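Local atomic coordinates of arabinogalactan endo-1,4-beta-galactosidase (Ignisphaera aggregans, PDB entry 7OSK), a protein that probably hydrolyses internal beta-1,4 linkages of galactan or arabinogalactan through its calcium-binding glycoside hydrolase family 53 catalytic domain. Residues F50-D55 and G87-R92; D78-L83 and K127-L132; F120-K125 and H179-D184. All blocks are in the same frame, centred on the assembly; numbering follows the deposited sequence.

Interaction 1: residues F50-D55 and G87-R92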
loop_
_atom_site.group_PDB
_atom_site.type_symbol
_atom_site.label_atom_id
_atom_site.label_comp_id
_atom_site.label_asym_id
_atom_site.label_seq_id
_atom_site.Cartn_x
_atom_site.Cartn_y
_atom_site.Cartn_z
ATOM N N PHE A 50 -8.938 -13.564 -5.624
ATOM C CA PHE A 50 -7.912 -13.255 -4.630
ATOM C C PHE A 50 -7.227 -11.934 -4.980
ATOM O O PHE A 50 -6.922 -11.687 -6.145
ATOM C CB PHE A 50 -6.896 -14.400 -4.576
ATOM C CG PHE A 50 -6.010 -14.390 -3.365
ATOM C CD1 PHE A 50 -6.480 -14.838 -2.143
ATOM C CD2 PHE A 50 -4.697 -13.965 -3.454
ATOM C CE1 PHE A 50 -5.662 -14.841 -1.031
ATOM C CE2 PHE A 50 -3.877 -13.969 -2.345
ATOM C CZ PHE A 50 -4.360 -14.411 -1.135
ATOM N N ILE A 51 -6.993 -11.079 -3.984
ATOM C CA ILE A 51 -6.385 -9.777 -4.251
ATOM C C ILE A 51 -4.906 -9.939 -4.570
ATOM O O ILE A 51 -4.082 -10.154 -3.683
ATOM C CB ILE A 51 -6.562 -8.793 -3.067
ATOM C CG1 ILE A 51 -8.044 -8.469 -2.877
ATOM C CG2 ILE A 51 -5.757 -7.500 -3.299
ATOM C CD1 ILE A 51 -8.332 -7.483 -1.765
ATOM N N ARG A 52 -4.594 -9.846 -5.857
ATOM C CA ARG A 52 -3.220 -9.853 -6.336
ATOM C C ARG A 52 -2.909 -8.451 -6.850
ATOM O O ARG A 52 -2.862 -8.217 -8.055
ATOM C CB ARG A 52 -3.026 -10.902 -7.436
ATOM C CG ARG A 52 -3.698 -12.249 -7.151
ATOM C CD ARG A 52 -4.134 -12.985 -8.420
ATOM N NE ARG A 52 -4.845 -12.123 -9.370
ATOM C CZ ARG A 52 -5.864 -12.502 -10.138
ATOM N NH1 ARG A 52 -6.336 -13.740 -10.089
ATOM N NH2 ARG A 52 -6.418 -11.627 -10.964
ATOM N N GLY A 53 -2.713 -7.517 -5.925
ATOM C CA GLY A 53 -2.589 -6.113 -6.274
ATOM C C GLY A 53 -1.173 -5.581 -6.214
ATOM O O GLY A 53 -0.247 -6.282 -5.807
ATOM N N VAL A 54 -1.017 -4.334 -6.647
ATOM C CA VAL A 54 0.239 -3.606 -6.529
ATOM C C VAL A 54 -0.058 -2.169 -6.125
ATOM O O VAL A 54 -1.155 -1.667 -6.377
ATOM C CB VAL A 54 1.042 -3.607 -7.849
ATOM C CG1 VAL A 54 1.467 -5.017 -8.225
ATOM C CG2 VAL A 54 0.231 -2.970 -8.972
ATOM N N ASP A 55 0.914 -1.514 -5.499
ATOM C CA ASP A 55 0.800 -0.093 -5.190
ATOM C C ASP A 55 1.470 0.716 -6.295
ATOM O O ASP A 55 2.691 0.690 -6.439
ATOM C CB ASP A 55 1.430 0.227 -3.835
ATOM C CG ASP A 55 1.117 1.638 -3.366
ATOM O OD1 ASP A 55 1.642 2.598 -3.968
ATOM O OD2 ASP A 55 0.353 1.793 -2.390
ATOM N N GLY A 87 -1.694 -10.501 -14.396
ATOM C CA GLY A 87 -2.463 -11.137 -13.342
ATOM C C GLY A 87 -2.895 -10.204 -12.228
ATOM O O GLY A 87 -3.646 -10.606 -11.339
ATOM N N VAL A 88 -2.425 -8.962 -12.265
ATOM C CA VAL A 88 -2.791 -7.992 -11.240
ATOM C C VAL A 88 -4.241 -7.551 -11.421
ATOM O O VAL A 88 -4.637 -7.153 -12.514
ATOM C CB VAL A 88 -1.861 -6.761 -11.271
ATOM C CG1 VAL A 88 -2.315 -5.708 -10.266
ATOM C CG2 VAL A 88 -0.425 -7.176 -10.988
ATOM N N ASN A 89 -5.022 -7.615 -10.343
ATOM C CA ASN A 89 -6.447 -7.285 -10.398
ATOM C C ASN A 89 -6.850 -6.135 -9.480
ATOM O O ASN A 89 -7.974 -5.639 -9.565
ATOM C CB ASN A 89 -7.283 -8.516 -10.048
ATOM C CG ASN A 89 -6.841 -9.174 -8.759
ATOM O OD1 ASN A 89 -6.013 -8.633 -8.028
ATOM N ND2 ASN A 89 -7.397 -10.344 -8.470
ATOM N N TRP A 90 -5.939 -5.725 -8.601
ATOM C CA TRP A 90 -6.202 -4.629 -7.671
ATOM C C TRP A 90 -5.122 -3.557 -7.741
ATOM O O TRP A 90 -3.960 -3.847 -8.031
ATOM C CB TRP A 90 -6.307 -5.153 -6.239
ATOM C CG TRP A 90 -7.663 -5.657 -5.876
ATOM C CD1 TRP A 90 -8.228 -6.836 -6.258
ATOM C CD2 TRP A 90 -8.626 -5.000 -5.044
ATOM N NE1 TRP A 90 -9.488 -6.953 -5.720
ATOM C CE2 TRP A 90 -9.755 -5.838 -4.970
ATOM C CE3 TRP A 90 -8.642 -3.783 -4.357
ATOM C CZ2 TRP A 90 -10.890 -5.498 -4.236
ATOM C CZ3 TRP A 90 -9.771 -3.447 -3.628
ATOM C CH2 TRP A 90 -10.879 -4.302 -3.574
ATOM N N ILE A 91 -5.527 -2.320 -7.465
ATOM C CA ILE A 91 -4.626 -1.175 -7.452
ATOM C C ILE A 91 -4.730 -0.455 -6.112
ATOM O O ILE A 91 -5.827 -0.132 -5.654
ATOM C CB ILE A 91 -4.949 -0.181 -8.594
ATOM C CG1 ILE A 91 -4.908 -0.884 -9.956
ATOM C CG2 ILE A 91 -3.983 0.998 -8.573
ATOM C CD1 ILE A 91 -3.543 -1.437 -10.339
ATOM N N ARG A 92 -3.581 -0.208 -5.490
ATOM C CA ARG A 92 -3.528 0.525 -4.229
ATOM C C ARG A 92 -2.858 1.875 -4.440
ATOM O O ARG A 92 -1.783 1.958 -5.029
ATOM C CB ARG A 92 -2.781 -0.283 -3.167
ATOM C CG ARG A 92 -2.678 0.396 -1.810
ATOM C CD ARG A 92 -2.034 -0.532 -0.790
ATOM N NE ARG A 92 -1.931 0.078 0.538
ATOM C CZ ARG A 92 -0.850 0.696 1.008
ATOM N NH1 ARG A 92 0.245 0.804 0.266
ATOM N NH2 ARG A 92 -0.863 1.210 2.228
#

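Interaction 2: residues D78-L83 and K127-L132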
loop_
_atom_site.group_PDB
_atom_site.type_symbol
_atom_site.label_atom_id
_atom_site.label_comp_id
_atom_site.label_asym_id
_atom_site.label_seq_id
_atom_site.Cartn_x
_atom_site.Cartn_y
_atom_site.Cartn_z
ATOM N N ASP A 78 0.267 0.606 -22.299
ATOM C CA ASP A 78 -0.364 1.232 -21.147
ATOM C C ASP A 78 -0.024 0.405 -19.912
ATOM O O ASP A 78 -0.209 -0.811 -19.913
ATOM C CB ASP A 78 -1.879 1.324 -21.344
ATOM C CG ASP A 78 -2.553 2.230 -20.329
ATOM O OD1 ASP A 78 -2.085 2.299 -19.170
ATOM O OD2 ASP A 78 -3.563 2.872 -20.693
ATOM N N LEU A 79 0.478 1.063 -18.872
ATOM C CA LEU A 79 0.909 0.372 -17.657
ATOM C C LEU A 79 -0.170 -0.554 -17.104
ATOM O O LEU A 79 0.104 -1.707 -16.774
ATOM C CB LEU A 79 1.315 1.389 -16.587
ATOM C CG LEU A 79 1.563 0.840 -15.179
ATOM C CD1 LEU A 79 2.688 -0.184 -15.176
ATOM C CD2 LEU A 79 1.869 1.974 -14.224
ATOM N N LEU A 80 -1.393 -0.045 -17.005
ATOM C CA LEU A 80 -2.493 -0.820 -16.445
ATOM C C LEU A 80 -2.785 -2.059 -17.284
ATOM O O LEU A 80 -3.212 -3.085 -16.757
ATOM C CB LEU A 80 -3.750 0.044 -16.327
ATOM C CG LEU A 80 -3.732 1.112 -15.232
ATOM C CD1 LEU A 80 -4.958 2.001 -15.344
ATOM C CD2 LEU A 80 -3.654 0.478 -13.847
ATOM N N ASP A 81 -2.554 -1.967 -18.590
ATOM C CA ASP A 81 -2.721 -3.120 -19.465
ATOM C C ASP A 81 -1.639 -4.157 -19.180
ATOM O O ASP A 81 -1.901 -5.358 -19.211
ATOM C CB ASP A 81 -2.681 -2.705 -20.940
ATOM C CG ASP A 81 -3.921 -1.945 -21.371
ATOM O OD1 ASP A 81 -5.000 -2.184 -20.792
ATOM O OD2 ASP A 81 -3.817 -1.115 -22.297
ATOM N N ILE A 82 -0.426 -3.690 -18.898
ATOM C CA ILE A 82 0.678 -4.590 -18.585
ATOM C C ILE A 82 0.396 -5.328 -17.279
ATOM O O ILE A 82 0.654 -6.525 -17.165
ATOM C CB ILE A 82 2.020 -3.838 -18.472
ATOM C CG1 ILE A 82 2.333 -3.114 -19.784
ATOM C CG2 ILE A 82 3.149 -4.809 -18.118
ATOM C CD1 ILE A 82 3.589 -2.256 -19.739
ATOM N N LEU A 83 -0.131 -4.607 -16.296
ATOM C CA LEU A 83 -0.437 -5.202 -15.003
ATOM C C LEU A 83 -1.572 -6.213 -15.111
ATOM O O LEU A 83 -1.503 -7.298 -14.531
ATOM C CB LEU A 83 -0.801 -4.116 -13.989
ATOM C CG LEU A 83 0.310 -3.127 -13.627
ATOM C CD1 LEU A 83 -0.197 -2.097 -12.627
ATOM C CD2 LEU A 83 1.531 -3.849 -13.073
ATOM N N LYS A 127 -10.793 -0.120 -16.215
ATOM C CA LYS A 127 -10.146 -1.292 -16.797
ATOM C C LYS A 127 -10.368 -2.548 -15.945
ATOM O O LYS A 127 -9.651 -3.539 -16.084
ATOM C CB LYS A 127 -8.647 -1.028 -16.981
ATOM C CG LYS A 127 -8.319 -0.192 -18.217
ATOM C CD LYS A 127 -6.824 0.066 -18.342
ATOM C CE LYS A 127 -6.424 0.384 -19.778
ATOM N NZ LYS A 127 -7.099 1.593 -20.320
ATOM N N GLY A 128 -11.364 -2.497 -15.063
ATOM C CA GLY A 128 -11.785 -3.665 -14.308
ATOM C C GLY A 128 -11.115 -3.856 -12.959
ATOM O O GLY A 128 -11.520 -4.724 -12.188
ATOM N N PHE A 129 -10.096 -3.053 -12.665
ATOM C CA PHE A 129 -9.351 -3.191 -11.415
ATOM C C PHE A 129 -10.186 -2.824 -10.191
ATOM O O PHE A 129 -11.127 -2.031 -10.279
ATOM C CB PHE A 129 -8.096 -2.314 -11.434
ATOM C CG PHE A 129 -7.045 -2.761 -12.409
ATOM C CD1 PHE A 129 -7.062 -2.315 -13.720
ATOM C CD2 PHE A 129 -6.029 -3.611 -12.007
ATOM C CE1 PHE A 129 -6.088 -2.718 -14.615
ATOM C CE2 PHE A 129 -5.053 -4.016 -12.899
ATOM C CZ PHE A 129 -5.082 -3.567 -14.201
ATOM N N GLY A 130 -9.829 -3.412 -9.052
ATOM C CA GLY A 130 -10.337 -2.973 -7.764
ATOM C C GLY A 130 -9.414 -1.898 -7.221
ATOM O O GLY A 130 -8.221 -1.900 -7.524
ATOM N N VAL A 131 -9.959 -0.981 -6.427
ATOM C CA VAL A 131 -9.193 0.166 -5.946
ATOM C C VAL A 131 -9.203 0.279 -4.421
ATOM O O VAL A 131 -10.265 0.365 -3.802
ATOM C CB VAL A 131 -9.736 1.481 -6.545
ATOM C CG1 VAL A 131 -8.961 2.683 -6.009
ATOM C CG2 VAL A 131 -9.663 1.440 -8.064
ATOM N N LEU A 132 -8.006 0.283 -3.837
ATOM C CA LEU A 132 -7.817 0.558 -2.415
ATOM C C LEU A 132 -7.133 1.908 -2.245
ATOM O O LEU A 132 -6.007 2.100 -2.702
ATOM C CB LEU A 132 -6.988 -0.550 -1.751
ATOM C CG LEU A 132 -6.385 -0.266 -0.368
ATOM C CD1 LEU A 132 -7.460 -0.011 0.683
ATOM C CD2 LEU A 132 -5.487 -1.417 0.056
#

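Interaction 3: residues F120-K125 and H179-D184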
loop_
_atom_site.group_PDB
_atom_site.type_symbol
_atom_site.label_atom_id
_atom_site.label_comp_id
_atom_site.label_asym_id
_atom_site.label_seq_id
_atom_site.Cartn_x
_atom_site.Cartn_y
_atom_site.Cartn_z
ATOM N N PHE A 120 -6.008 8.340 -11.929
ATOM C CA PHE A 120 -5.453 7.018 -12.187
ATOM C C PHE A 120 -6.422 5.937 -11.723
ATOM O O PHE A 120 -6.643 4.946 -12.420
ATOM C CB PHE A 120 -4.104 6.852 -11.487
ATOM C CG PHE A 120 -3.353 5.624 -11.912
ATOM C CD1 PHE A 120 -2.682 5.593 -13.123
ATOM C CD2 PHE A 120 -3.319 4.502 -11.106
ATOM C CE1 PHE A 120 -1.992 4.468 -13.520
ATOM C CE2 PHE A 120 -2.629 3.372 -11.500
ATOM C CZ PHE A 120 -1.965 3.357 -12.707
ATOM N N ALA A 121 -6.997 6.138 -10.542
ATOM C CA ALA A 121 -7.954 5.193 -9.979
ATOM C C ALA A 121 -9.177 5.071 -10.879
ATOM O O ALA A 121 -9.783 4.006 -10.977
ATOM C CB ALA A 121 -8.364 5.622 -8.580
ATOM N N ALA A 122 -9.535 6.173 -11.533
ATOM C CA ALA A 122 -10.669 6.187 -12.450
ATOM C C ALA A 122 -10.387 5.306 -13.661
ATOM O O ALA A 122 -11.239 4.526 -14.087
ATOM C CB ALA A 122 -10.979 7.612 -12.890
ATOM N N LYS A 123 -9.182 5.435 -14.207
ATOM C CA LYS A 123 -8.780 4.661 -15.374
ATOM C C LYS A 123 -8.631 3.187 -15.019
ATOM O O LYS A 123 -8.934 2.311 -15.830
ATOM C CB LYS A 123 -7.472 5.205 -15.949
ATOM C CG LYS A 123 -7.601 6.595 -16.553
ATOM C CD LYS A 123 -6.244 7.176 -16.917
ATOM C CE LYS A 123 -6.367 8.616 -17.395
ATOM N NZ LYS A 123 -5.034 9.230 -17.646
ATOM N N ALA A 124 -8.163 2.918 -13.803
ATOM C CA ALA A 124 -7.990 1.551 -13.327
ATOM C C ALA A 124 -9.337 0.857 -13.155
ATOM O O ALA A 124 -9.523 -0.274 -13.608
ATOM C CB ALA A 124 -7.221 1.539 -12.020
ATOM N N LYS A 125 -10.274 1.537 -12.500
ATOM C CA LYS A 125 -11.597 0.973 -12.268
ATOM C C LYS A 125 -12.332 0.806 -13.593
ATOM O O LYS A 125 -13.195 -0.060 -13.735
ATOM C CB LYS A 125 -12.407 1.855 -11.316
ATOM C CG LYS A 125 -13.491 1.096 -10.555
ATOM C CD LYS A 125 -14.288 2.004 -9.627
ATOM C CE LYS A 125 -15.217 2.927 -10.405
ATOM N NZ LYS A 125 -16.013 3.820 -9.511
ATOM N N HIS A 179 -15.814 11.241 -10.473
ATOM C CA HIS A 179 -14.893 10.923 -11.553
ATOM C C HIS A 179 -14.877 9.415 -11.788
ATOM O O HIS A 179 -13.980 8.891 -12.451
ATOM C CB HIS A 179 -13.491 11.441 -11.231
ATOM C CG HIS A 179 -13.428 12.926 -11.045
ATOM N ND1 HIS A 179 -14.061 13.573 -10.005
ATOM C CD2 HIS A 179 -12.814 13.892 -11.769
ATOM C CE1 HIS A 179 -13.837 14.872 -10.096
ATOM N NE2 HIS A 179 -13.082 15.091 -11.156
ATOM N N ASN A 180 -15.886 8.730 -11.248
ATOM C CA ASN A 180 -16.004 7.278 -11.358
ATOM C C ASN A 180 -14.731 6.589 -10.891
ATOM O O ASN A 180 -14.119 5.819 -11.629
ATOM C CB ASN A 180 -16.339 6.870 -12.795
ATOM C CG ASN A 180 -17.735 7.297 -13.212
ATOM O OD1 ASN A 180 -17.909 8.033 -14.185
ATOM N ND2 ASN A 180 -18.739 6.836 -12.476
ATOM N N ALA A 181 -14.335 6.894 -9.660
ATOM C CA ALA A 181 -13.128 6.332 -9.072
ATOM C C ALA A 181 -13.347 6.007 -7.600
ATOM O O ALA A 181 -12.406 6.020 -6.807
ATOM C CB ALA A 181 -11.964 7.295 -9.234
ATOM N N LEU A 182 -14.593 5.728 -7.235
ATOM C CA LEU A 182 -14.907 5.334 -5.870
ATOM C C LEU A 182 -14.148 4.060 -5.509
ATOM O O LEU A 182 -14.299 3.041 -6.186
ATOM C CB LEU A 182 -16.408 5.111 -5.701
ATOM C CG LEU A 182 -16.867 4.891 -4.257
ATOM C CD1 LEU A 182 -16.776 6.192 -3.472
ATOM C CD2 LEU A 182 -18.277 4.330 -4.216
ATOM N N PRO A 183 -13.323 4.109 -4.447
ATOM C CA PRO A 183 -12.557 2.913 -4.080
ATOM C C PRO A 183 -13.399 1.839 -3.400
ATOM O O PRO A 183 -14.247 2.156 -2.566
ATOM C CB PRO A 183 -11.504 3.460 -3.116
ATOM C CG PRO A 183 -12.135 4.656 -2.506
ATOM C CD PRO A 183 -12.996 5.257 -3.580
ATOM N N ASP A 184 -13.157 0.582 -3.758
ATOM C CA ASP A 184 -13.853 -0.537 -3.137
ATOM C C ASP A 184 -13.473 -0.639 -1.667
ATOM O O ASP A 184 -14.285 -1.040 -0.835
ATOM C CB ASP A 184 -13.524 -1.846 -3.856
ATOM C CG ASP A 184 -13.736 -1.760 -5.357
ATOM O OD1 ASP A 184 -14.880 -1.969 -5.814
ATOM O OD2 ASP A 184 -12.753 -1.486 -6.078
#

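Interaction 1: residues F50-D55 and G87-R92
F50 O accepts an almost straight hydrogen bond from N89 ND2 (2.7 Å), with F50 O lying in the plane of the N89 amide. I51 comes next: its CG1 sits over the face of the W90 indole, 3.7 Å from the five-membered ring centroid, a CH-pi contact. At R52 the backbone N meets a lone pair of N89 OD1 at 2.9 Å. N89 has CG between its own N and carbonyl carbon (chi1 51°), and its amide, bonded to both F50 and R52, resembles a peptide group continuing the pairing. N89 ND2 lies over one face of the R52 guanidinium, the two planes 18° apart; as both are donors, this is no hydrogen bond. R52 NE makes a weak bond to G87 O (2.8 Å). V54 then pairs in parallel fashion, N to W90 O and O to R92 N (3.0 Å), while CG2 meets V88 CG1 at 4.0 Å. D55 OD2 ends the segment in a salt bridge to R92 NH1 (2.8 Å); the groups are turned 59° apart and the bond is weak. D55 OD1 is hydrogen-bonded to S57 OG, and R92 has a second salt bridge to E292 and a hydrogen bond to Q187. Strand 51-55 thus lies between 90-95 and 346-352 in the closed TIM barrel, with the V54 side covered by L83 of helix 79-85 and F391 of helix 390-393.

Interaction 2: residues D78-L83 and K127-L132
L80 lies against both K127 and F129, and the orientation of these three side chains sets the contact. Over one face of the F129 ring, displaced toward its rim, stands L80 CD2, 4.1 Å above the plane; the leucine and the ring meet at a slant, with L80 CB 4.0 Å from F129 CE1. L83 CB, one helical turn on, comes within 4.3 Å of F129 CZ. The aliphatic part of K127 approaches the same leucine, its CD 3.7 Å from L80 CB, and crosses D81 at about a right angle. Extended as far as CE, the lysine chain then bends at its last torsion (chi4 60°), which swings NZ off the line of the chain. As a result CE, not NZ, is the lysine atom nearest to D81, 3.1 Å from OD1, whereas NZ is 4.3 Å from that oxygen, beyond a salt bridge. D78 and K127 reach for each other from opposite directions, and their OD2 to NZ distance of 3.8 Å makes only a long salt bridge. D78 OD1 meanwhile caps helix 79-85: it accepts from L80 N, which meets the carboxylate from 37° above its plane. On the other side of the contact, G128 at positive phi closes a Schellman motif at the end of helix 114-126, from which the chain turns into strand 130-135; F129 also makes a cation-pi contact with K84 and packs on A124. The chemistry is therefore divided: a buried apolar part, L80 and L83 on F129, joins the helix to the strand's approach, while toward the surface two carboxylates offer K127 a loose, probably weak electrostatic attraction.

Interaction 3: residues F120-K125 and H179-D184
N180 O is approached by two groups of helix 114-126: A122 CA, in a CA-H...O contact of 3.6 Å with 147° at the hydrogen, and K125 CE at 3.3 Å. Neither is a conventional hydrogen bond, and K125 NZ, although near the same oxygen, has a poor angle for one. The lysine arrives there through its torsions. CG stands anti to the backbone N (chi1 -155°), and the bend at chi3 (72°) turns CE toward the loop, laying the end of the chain alongside the backbone of 180-182. NZ comes 3.3 Å from L182 N, but both are donors, and it rests 4.0 Å from L182 CB. Beside the lysine, three alanines let the backbones draw close. The A181 methyl packs against A121 CB at 4.0 Å and A122 CB at 3.8 Å, and the A122 methyl also lies against H179 O. N180 has a positive phi, which makes it the C-prime residue of the Schellman motif that ends helix 158-178. H179 ND1 is hydrogen-bonded back to Y175 O in the last turn of that helix. Farther on, P183 packs on V131 and I133, and just before strand 185-188, D184 OD2 accepts from V131 N of the neighbouring strand 130-135. With methyls and C-H groups doing most of the touching, the loop is probably held chiefly by van der Waals contact; any pull between the K125 charge and the N180 carbonyl is probably a weak electrostatic addition.

Overall arrangement
The three contacts follow one another round the barrel. Interaction 1 is the core contact, a pairing of strands carried by backbone bonds, an amide and a salt bridge. Interactions 2 and 3, both partly buried, lie farther out, where helices meet the loops leading into strands 130-135 and 185-188; interaction 2 adds a loose ion pair to leucine-on-ring packing, and interaction 3 relies on alanine methyls and a lysine chain. They share elements: strand 90-95 from 87-92 pairs with strand 130-135 through I91 to G130 and L132, and A124 ties helix 114-126 to F129 while touching I91. Among the three, hydrogen bonds between the two facing segments occur only in the strand pair of interaction 1.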